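Local coordinates for SusD family protein (Bacteroides uniformis, PDB 7KV1) that probably binds beta-glucan at the cell surface of a human gut bacterium, as a SusD-family surface glycan-binding protein, at residues Gly223-Val228 with Gly280-Glu285; Arg267-Pro270 with Asn274-Glu277; Thr456-Glu461 with Tyr469-Arg474; Ala481-Ser484 with Thr488-Leu491. All coordinates share one frame; numbering follows the deposited sequence.

Contact 1 of 4, residues Gly223-Val228 with Gly280-Glu285; sequences GQLGRV and GEWCDE
L225 lies over the indole of W282. Its CB sits 3.8 Å from the centroid of the five-membered ring of W282, 11° off the ring normal, the geometry of a CH-pi contact over the face. Further out, L225 CD1 meets W282 CB at 3.6 Å and CD2 comes nearest to CE3; the two side chains slide past each other in opposite directions. In both residues CG stands anti to the carbonyl carbon (chi1 -77° for L225, -66° for W282), and this sends each side chain across to the other segment. The six-membered ring runs on to the G226 backbone, whose N comes obliquely to 3.3 Å from W282 CZ2. Each partner belongs to a type II beta turn, Q224 to R227 and G280 to C283, so the contact joins two loop turns, one ahead of helix 230-244 and the other ahead of strand 286-290. Replacing W282 by an alanine would remove the ring and is likely to leave L225 CB and CD1 without the surface they rest on and N291 OD1 without its N-H donor. N291 ties the turns together a second time: OD1 accepts from W282 NE1 while ND2 donates to L225 O.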
# COMPACT_ATOMS: atom_id res chain seq x y z
N GLY A 223 -11.22 20.31 -3.55
CA GLY A 223 -10.40 20.25 -4.78
C GLY A 223 -8.91 20.21 -4.47
O GLY A 223 -8.12 20.28 -5.42
N GLN A 224 -8.54 20.12 -3.20
CA GLN A 224 -7.15 19.81 -2.78
C GLN A 224 -7.07 18.39 -2.18
O GLN A 224 -6.03 18.07 -1.56
CB GLN A 224 -6.67 20.87 -1.79
CG GLN A 224 -6.36 22.19 -2.50
CD GLN A 224 -5.58 23.12 -1.61
OE1 GLN A 224 -4.39 22.94 -1.39
NE2 GLN A 224 -6.27 24.14 -1.10
N LEU A 225 -8.13 17.58 -2.34
CA LEU A 225 -8.11 16.18 -1.82
C LEU A 225 -7.03 15.43 -2.59
O LEU A 225 -6.97 15.58 -3.80
CB LEU A 225 -9.51 15.56 -1.95
CG LEU A 225 -10.51 16.03 -0.88
CD1 LEU A 225 -11.89 15.44 -1.12
CD2 LEU A 225 -10.03 15.69 0.52
N GLY A 226 -6.15 14.70 -1.90
CA GLY A 226 -4.94 14.07 -2.49
C GLY A 226 -3.68 14.62 -1.85
O GLY A 226 -2.67 13.91 -1.79
N ARG A 227 -3.72 15.86 -1.35
CA ARG A 227 -2.59 16.38 -0.55
C ARG A 227 -2.40 15.46 0.65
O ARG A 227 -3.35 14.83 1.09
CB ARG A 227 -2.75 17.83 -0.09
CG ARG A 227 -2.62 18.83 -1.23
CD ARG A 227 -2.55 20.30 -0.80
NE ARG A 227 -2.57 21.12 -2.01
CZ ARG A 227 -1.50 21.43 -2.76
NH1 ARG A 227 -0.28 21.05 -2.43
NH2 ARG A 227 -1.66 22.14 -3.87
N VAL A 228 -1.19 15.42 1.17
CA VAL A 228 -0.93 14.68 2.43
C VAL A 228 -1.43 15.54 3.57
O VAL A 228 -1.46 16.79 3.42
CB VAL A 228 0.54 14.29 2.53
CG1 VAL A 228 0.87 13.41 1.34
CG2 VAL A 228 1.49 15.49 2.61
N GLY A 280 -17.66 6.68 -4.27
CA GLY A 280 -17.02 6.37 -2.97
C GLY A 280 -15.65 7.00 -2.82
O GLY A 280 -15.10 7.00 -1.70
N GLU A 281 -15.11 7.57 -3.89
CA GLU A 281 -13.80 8.27 -3.86
C GLU A 281 -13.91 9.40 -2.85
O GLU A 281 -14.90 10.14 -2.92
CB GLU A 281 -13.43 8.78 -5.25
CG GLU A 281 -13.19 7.64 -6.21
CD GLU A 281 -12.63 8.06 -7.55
OE1 GLU A 281 -12.74 9.26 -7.88
OE2 GLU A 281 -12.09 7.17 -8.25
N TRP A 282 -12.97 9.49 -1.92
CA TRP A 282 -12.94 10.56 -0.89
C TRP A 282 -14.26 10.56 -0.08
O TRP A 282 -14.69 11.64 0.36
CB TRP A 282 -12.65 11.90 -1.57
CG TRP A 282 -11.27 11.92 -2.16
CD1 TRP A 282 -10.91 11.97 -3.47
CD2 TRP A 282 -10.04 11.84 -1.41
NE1 TRP A 282 -9.54 11.91 -3.59
CE2 TRP A 282 -8.99 11.85 -2.34
CE3 TRP A 282 -9.75 11.80 -0.04
CZ2 TRP A 282 -7.66 11.81 -1.95
CZ3 TRP A 282 -8.43 11.76 0.35
CH2 TRP A 282 -7.40 11.77 -0.59
N CYS A 283 -14.85 9.39 0.18
CA CYS A 283 -15.91 9.26 1.22
C CYS A 283 -15.23 9.47 2.58
O CYS A 283 -13.96 9.64 2.63
CB CYS A 283 -16.63 7.92 1.14
SG CYS A 283 -15.60 6.49 1.55
N ASP A 284 -16.02 9.51 3.66
CA ASP A 284 -15.50 9.91 4.98
C ASP A 284 -14.69 8.78 5.62
O ASP A 284 -14.09 9.01 6.67
CB ASP A 284 -16.64 10.44 5.86
CG ASP A 284 -17.13 11.79 5.34
OD1 ASP A 284 -16.26 12.66 4.98
OD2 ASP A 284 -18.36 11.96 5.24
N GLU A 285 -14.62 7.62 4.98
CA GLU A 285 -13.68 6.53 5.37
C GLU A 285 -12.26 6.83 4.86
O GLU A 285 -11.28 6.29 5.39
CB GLU A 285 -14.18 5.21 4.80
CG GLU A 285 -13.31 4.07 5.27
CD GLU A 285 -13.96 2.70 5.23
OE1 GLU A 285 -15.18 2.60 5.01
OE2 GLU A 285 -13.21 1.74 5.42

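Contact 2 of 4, residues Arg267-Pro270 with Asn274-Glu277; sequences RLNP and NIWE
N269 reaches I275 and N274 with successive atoms of its side chain. CB is the first to touch, packing at 3.8 Å against CG1 of I275, an apolar contact made close to the backbone. CG stands anti to the backbone N (chi1 -162°), which carries the amide on toward N274. There OD1 of N269 lies 3.9 Å from CB of N274, and ND2 of N269 is 4.0 Å from the same carbon, so both ends of the amide rest beside one methylene. The two asparagine side chains cross at about a right angle, their amide planes 76° apart. This is a local contact, in which the loop leading into the short helix 272-275 folds back on that helix; OD1 of N269 accepts a hydrogen bond from S271 N, an Asx turn into the helix. The same oxygen receives a hydrogen bond from a water 2.6 Å away, and that water in turn accepts one from N274 ND2, also at 2.6 Å, bridging the two amides. At the other end of the loop, R267 NH1 donates to L268 O at 2.7 Å, nearly straight at 167° and within the guanidinium plane. R267 also touches the bound cobalt hexammine.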
# COMPACT_ATOMS: atom_id res chain seq x y z
N ARG A 267 -15.52 8.19 9.32
CA ARG A 267 -16.39 7.06 9.69
C ARG A 267 -16.21 5.95 8.67
O ARG A 267 -15.77 6.25 7.56
CB ARG A 267 -17.87 7.48 9.82
CG ARG A 267 -18.47 8.08 8.56
CD ARG A 267 -19.79 7.47 8.10
NE ARG A 267 -20.82 7.38 9.11
CZ ARG A 267 -21.33 6.26 9.61
NH1 ARG A 267 -20.93 5.05 9.24
NH2 ARG A 267 -22.28 6.36 10.52
N LEU A 268 -16.66 4.73 9.01
CA LEU A 268 -16.76 3.63 8.03
C LEU A 268 -17.86 3.97 7.03
O LEU A 268 -18.97 4.39 7.44
CB LEU A 268 -17.02 2.32 8.77
CG LEU A 268 -15.89 1.82 9.65
CD1 LEU A 268 -16.26 0.48 10.27
CD2 LEU A 268 -14.60 1.67 8.85
N ASN A 269 -17.60 3.78 5.74
CA ASN A 269 -18.70 3.81 4.74
C ASN A 269 -19.74 2.76 5.14
O ASN A 269 -19.39 1.59 5.35
CB ASN A 269 -18.18 3.56 3.33
CG ASN A 269 -19.15 3.99 2.26
OD1 ASN A 269 -20.33 3.70 2.37
ND2 ASN A 269 -18.65 4.68 1.24
N PRO A 270 -21.03 3.13 5.27
CA PRO A 270 -22.06 2.16 5.63
C PRO A 270 -22.07 0.96 4.68
O PRO A 270 -22.43 -0.10 5.14
CB PRO A 270 -23.39 2.94 5.55
CG PRO A 270 -22.98 4.39 5.68
CD PRO A 270 -21.55 4.51 5.20
N ASN A 274 -19.67 0.36 -1.72
CA ASN A 274 -19.74 1.77 -2.20
C ASN A 274 -18.36 2.44 -2.12
O ASN A 274 -18.12 3.43 -2.85
CB ASN A 274 -20.76 2.59 -1.38
CG ASN A 274 -22.23 2.34 -1.69
OD1 ASN A 274 -22.59 1.49 -2.52
ND2 ASN A 274 -23.12 3.06 -1.00
N ILE A 275 -17.47 1.96 -1.24
CA ILE A 275 -16.09 2.50 -1.16
C ILE A 275 -15.48 2.54 -2.57
O ILE A 275 -14.80 3.54 -2.90
CB ILE A 275 -15.21 1.65 -0.22
CG1 ILE A 275 -15.63 1.74 1.24
CG2 ILE A 275 -13.75 2.07 -0.38
CD1 ILE A 275 -15.06 0.62 2.08
N TRP A 276 -15.64 1.45 -3.33
CA TRP A 276 -14.85 1.14 -4.56
C TRP A 276 -15.46 1.79 -5.81
O TRP A 276 -14.81 1.73 -6.88
CB TRP A 276 -14.74 -0.38 -4.69
CG TRP A 276 -14.28 -0.94 -3.38
CD1 TRP A 276 -15.03 -1.58 -2.43
CD2 TRP A 276 -13.01 -0.67 -2.77
NE1 TRP A 276 -14.28 -1.78 -1.31
CE2 TRP A 276 -13.04 -1.24 -1.49
CE3 TRP A 276 -11.83 -0.08 -3.23
CZ2 TRP A 276 -11.94 -1.19 -0.63
CZ3 TRP A 276 -10.74 -0.04 -2.39
CH2 TRP A 276 -10.81 -0.56 -1.10
N GLU A 277 -16.68 2.30 -5.70
CA GLU A 277 -17.41 3.01 -6.78
C GLU A 277 -16.78 4.39 -6.92
O GLU A 277 -16.16 4.87 -5.93
CB GLU A 277 -18.90 3.14 -6.46
CG GLU A 277 -19.57 1.86 -6.01
CD GLU A 277 -20.07 0.96 -7.12
OE1 GLU A 277 -19.64 1.14 -8.28
OE2 GLU A 277 -20.93 0.08 -6.81
O HOH W 1 -22.39 4.49 1.03

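Contact 3 of 4, residues Thr456-Glu461 with Tyr469-Arg474; sequences TERRLE and YFDLVR
The guanidinium of R458 has D471 OD2 at its edge, exactly in plane, and R474 NH2 over one face, 3.5 Å above and offset toward the rim. For the R474 guanidinium, D471 OD1 and R458 CD lie at the edge, and the two guanidinium planes are 89° apart. From R458 NE the hydrogen bond to D471 OD2 measures 2.8 Å and is almost straight (176°), although it reaches the oxygen from above the carboxylate, whose plane is steeply turned from that of R458. A bend at chi3 (74°) brings NE round to this oxygen. D471 OD1 is gripped separately by R474 NE at 2.8 Å, on its anti side and somewhat out of plane; a water also donates to it. The carboxylate thus joins helix 451-461 to helix 468-474 in a buried salt-bridge network of the SusD-family region. An asparagine in place of D471 would probably leave the two closely placed arginines without the carboxylate charge they share. Further carboxylates serve the outer nitrogens, E410 for R458 NH2 and E417 for R474 NH1. With R458 NE and R474 NH2 only 3.5 Å apart, the shared anion probably offsets the closeness of two positive groups and stays ionised itself.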
# COMPACT_ATOMS: atom_id res chain seq x y z
N THR A 456 -6.49 -11.56 11.48
CA THR A 456 -7.45 -12.25 10.57
C THR A 456 -8.36 -11.22 9.93
O THR A 456 -8.59 -11.31 8.72
CB THR A 456 -8.23 -13.35 11.31
OG1 THR A 456 -7.25 -14.32 11.67
CG2 THR A 456 -9.35 -13.94 10.47
N GLU A 457 -8.87 -10.27 10.71
CA GLU A 457 -9.78 -9.23 10.20
C GLU A 457 -9.09 -8.36 9.13
O GLU A 457 -9.74 -8.04 8.11
CB GLU A 457 -10.35 -8.38 11.33
CG GLU A 457 -11.67 -7.76 10.97
CD GLU A 457 -12.80 -8.76 10.76
OE1 GLU A 457 -12.86 -9.74 11.53
OE2 GLU A 457 -13.63 -8.52 9.83
N ARG A 458 -7.81 -8.06 9.30
CA ARG A 458 -7.01 -7.33 8.31
C ARG A 458 -7.00 -8.12 7.00
O ARG A 458 -7.06 -7.49 5.95
CB ARG A 458 -5.59 -7.07 8.84
CG ARG A 458 -5.51 -6.07 9.98
CD ARG A 458 -4.09 -5.93 10.47
NE ARG A 458 -3.37 -5.15 9.49
CZ ARG A 458 -3.30 -3.82 9.48
NH1 ARG A 458 -3.87 -3.11 10.43
NH2 ARG A 458 -2.67 -3.19 8.52
N ARG A 459 -6.88 -9.45 7.05
CA ARG A 459 -6.82 -10.25 5.81
C ARG A 459 -8.16 -10.13 5.07
O ARG A 459 -8.18 -9.94 3.85
CB ARG A 459 -6.53 -11.72 6.13
CG ARG A 459 -6.41 -12.55 4.86
CD ARG A 459 -6.22 -14.05 4.94
NE ARG A 459 -5.85 -14.41 3.56
CZ ARG A 459 -5.74 -15.64 3.09
NH1 ARG A 459 -5.99 -16.69 3.86
NH2 ARG A 459 -5.43 -15.82 1.81
N LEU A 460 -9.27 -10.22 5.80
CA LEU A 460 -10.61 -10.15 5.19
C LEU A 460 -10.87 -8.74 4.62
O LEU A 460 -11.55 -8.60 3.56
CB LEU A 460 -11.67 -10.55 6.21
CG LEU A 460 -11.59 -11.97 6.76
CD1 LEU A 460 -12.59 -12.15 7.91
CD2 LEU A 460 -11.88 -13.00 5.68
N GLU A 461 -10.36 -7.71 5.29
CA GLU A 461 -10.75 -6.31 5.03
C GLU A 461 -9.99 -5.76 3.82
O GLU A 461 -10.57 -4.91 3.13
CB GLU A 461 -10.52 -5.48 6.28
CG GLU A 461 -10.94 -4.01 6.20
CD GLU A 461 -12.43 -3.77 6.08
OE1 GLU A 461 -13.18 -4.67 6.46
OE2 GLU A 461 -12.83 -2.65 5.60
N TYR A 469 0.86 -9.07 2.61
CA TYR A 469 2.28 -9.52 2.67
C TYR A 469 3.03 -8.86 3.83
O TYR A 469 3.64 -9.58 4.65
CB TYR A 469 3.00 -9.30 1.35
CG TYR A 469 4.47 -9.58 1.46
CD1 TYR A 469 4.92 -10.87 1.68
CD2 TYR A 469 5.39 -8.57 1.33
CE1 TYR A 469 6.28 -11.14 1.81
CE2 TYR A 469 6.75 -8.81 1.43
CZ TYR A 469 7.19 -10.11 1.68
OH TYR A 469 8.52 -10.36 1.79
N PHE A 470 3.01 -7.53 3.91
CA PHE A 470 3.65 -6.78 5.03
C PHE A 470 3.08 -7.20 6.39
O PHE A 470 3.90 -7.34 7.33
CB PHE A 470 3.57 -5.27 4.80
CG PHE A 470 4.32 -4.86 3.56
CD1 PHE A 470 5.57 -5.38 3.27
CD2 PHE A 470 3.75 -3.96 2.67
CE1 PHE A 470 6.24 -5.01 2.12
CE2 PHE A 470 4.42 -3.61 1.52
CZ PHE A 470 5.66 -4.13 1.24
N ASP A 471 1.78 -7.49 6.51
CA ASP A 471 1.19 -8.01 7.78
C ASP A 471 1.79 -9.38 8.12
O ASP A 471 2.06 -9.63 9.32
CB ASP A 471 -0.34 -8.06 7.77
CG ASP A 471 -0.95 -6.67 7.84
OD1 ASP A 471 -0.23 -5.73 8.31
OD2 ASP A 471 -2.13 -6.52 7.42
N LEU A 472 1.97 -10.27 7.14
CA LEU A 472 2.51 -11.62 7.41
C LEU A 472 3.97 -11.48 7.89
O LEU A 472 4.34 -12.14 8.85
CB LEU A 472 2.41 -12.51 6.17
CG LEU A 472 1.03 -13.04 5.82
CD1 LEU A 472 1.02 -13.63 4.42
CD2 LEU A 472 0.59 -14.06 6.85
N VAL A 473 4.74 -10.58 7.30
CA VAL A 473 6.19 -10.42 7.64
C VAL A 473 6.35 -9.87 9.06
O VAL A 473 7.18 -10.40 9.82
CB VAL A 473 6.92 -9.54 6.63
CG1 VAL A 473 8.34 -9.22 7.10
CG2 VAL A 473 6.92 -10.19 5.25
N ARG A 474 5.59 -8.82 9.39
CA ARG A 474 5.74 -8.15 10.70
C ARG A 474 5.26 -9.09 11.81
O ARG A 474 5.75 -8.93 12.97
CB ARG A 474 5.03 -6.80 10.67
CG ARG A 474 3.51 -6.86 10.77
CD ARG A 474 2.94 -5.47 10.54
NE ARG A 474 1.49 -5.49 10.56
CZ ARG A 474 0.75 -5.56 11.68
NH1 ARG A 474 1.33 -5.63 12.87
NH2 ARG A 474 -0.57 -5.56 11.60
O HOH W 2 -0.22 -3.74 6.25

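Contact 4 of 4, residues Ala481-Ser484 with Thr488-Leu491; sequences ASAS and TTAL
A helical turn at the surface brings the 3-10 residues A483 and S484 against the short helix 487-490, within the SusD-family region. The backbones come close, with CA atoms of A483 and T489 5.3 Å apart and those of S484 and A490 5.1 Å apart, so small side chains and carbonyls make up the whole interface. The one polar link across it runs from the T489 hydroxyl to the backbone: OG1 donates to A483 O at 2.7 Å. The hydroxyl lies in the carbonyl plane, on a lone pair of the oxygen, at a C=O...donor angle of 116°. K486 O, inside the turn, is a second, weak hydrogen-bond partner of the same hydroxyl. T489 can reach A483 O because OG1 stands between its own backbone N and carbonyl carbon (chi1 41°), while CG2 is placed anti to the carbonyl carbon. The same rotation leaves OG1 3.7 Å from CB of A483, whose methyl group also packs against T489 CB at 3.9 Å. One residue further along, A490 CB rests 3.6 Å from S484 O, a carbonyl that accepts a hydrogen bond from R468 NH2. A490 CB in addition touches L472 of helix 468-474, so this methyl group lies between the turn and the preceding helix. The geometry is that of a 3-10 turn running on into the one-turn helix 487-490, on the surface after helix 468-474, with a bond from the T489 side chain to the A483 main chain across the two.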
# COMPACT_ATOMS: atom_id res chain seq x y z
N ALA A 481 0.34 -14.25 17.26
CA ALA A 481 -0.04 -14.51 15.85
C ALA A 481 -0.16 -16.02 15.64
O ALA A 481 0.78 -16.71 15.98
CB ALA A 481 0.94 -13.91 14.88
N SER A 482 -1.23 -16.50 15.01
CA SER A 482 -1.39 -17.93 14.64
C SER A 482 -0.60 -18.20 13.35
O SER A 482 -0.20 -17.23 12.62
CB SER A 482 -2.82 -18.26 14.41
OG SER A 482 -3.24 -17.60 13.22
N ALA A 483 -0.46 -19.48 13.02
CA ALA A 483 0.36 -19.95 11.89
C ALA A 483 -0.18 -19.34 10.58
O ALA A 483 0.64 -18.92 9.74
CB ALA A 483 0.40 -21.46 11.88
N SER A 484 -1.49 -19.22 10.43
CA SER A 484 -2.14 -18.73 9.19
C SER A 484 -1.85 -17.23 9.01
O SER A 484 -2.05 -16.73 7.91
CB SER A 484 -3.62 -19.05 9.21
OG SER A 484 -4.29 -18.24 10.16
N THR A 488 6.32 -17.13 7.82
CA THR A 488 7.09 -18.41 7.75
C THR A 488 6.16 -19.62 7.59
O THR A 488 6.64 -20.65 7.06
CB THR A 488 8.01 -18.63 8.95
OG1 THR A 488 7.27 -18.48 10.17
CG2 THR A 488 9.17 -17.67 8.93
N THR A 489 4.92 -19.55 8.06
CA THR A 489 3.98 -20.69 8.04
C THR A 489 2.86 -20.47 7.02
O THR A 489 2.27 -21.45 6.62
CB THR A 489 3.43 -20.98 9.44
OG1 THR A 489 3.16 -19.72 10.06
CG2 THR A 489 4.40 -21.82 10.27
N ALA A 490 2.58 -19.24 6.60
CA ALA A 490 1.49 -18.97 5.63
C ALA A 490 2.04 -19.01 4.21
O ALA A 490 1.26 -19.26 3.29
CB ALA A 490 0.83 -17.64 5.92
N LEU A 491 3.28 -18.57 4.02
CA LEU A 491 3.87 -18.40 2.66
C LEU A 491 4.70 -19.64 2.36
O LEU A 491 5.95 -19.62 2.45
CB LEU A 491 4.67 -17.09 2.61
CG LEU A 491 3.84 -15.84 2.92
CD1 LEU A 491 4.73 -14.60 2.90
CD2 LEU A 491 2.64 -15.68 1.97

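The contacts fall into two pairs. Contact 2 lies in sequence between the two segments of contact 1; their centres are 12 Å apart, and E285 OE1 and N269 N, 2.8 Å apart, probably form a hydrogen bond between them. Contacts 3 and 4 follow later in the chain, 10 Å apart by centres, where L472 of helix 468-474 packs on L491, just after helix 487-490. Between the pairs, contacts 1 and 4 are about 35 Å apart by centres, on opposite sides of the chain's centre. R407 and R440 span part of the gap, each pairing with E285 of contact 1 and E461 of contact 3, so the same two arginines link the loop before strand 286-290 to helix 451-461.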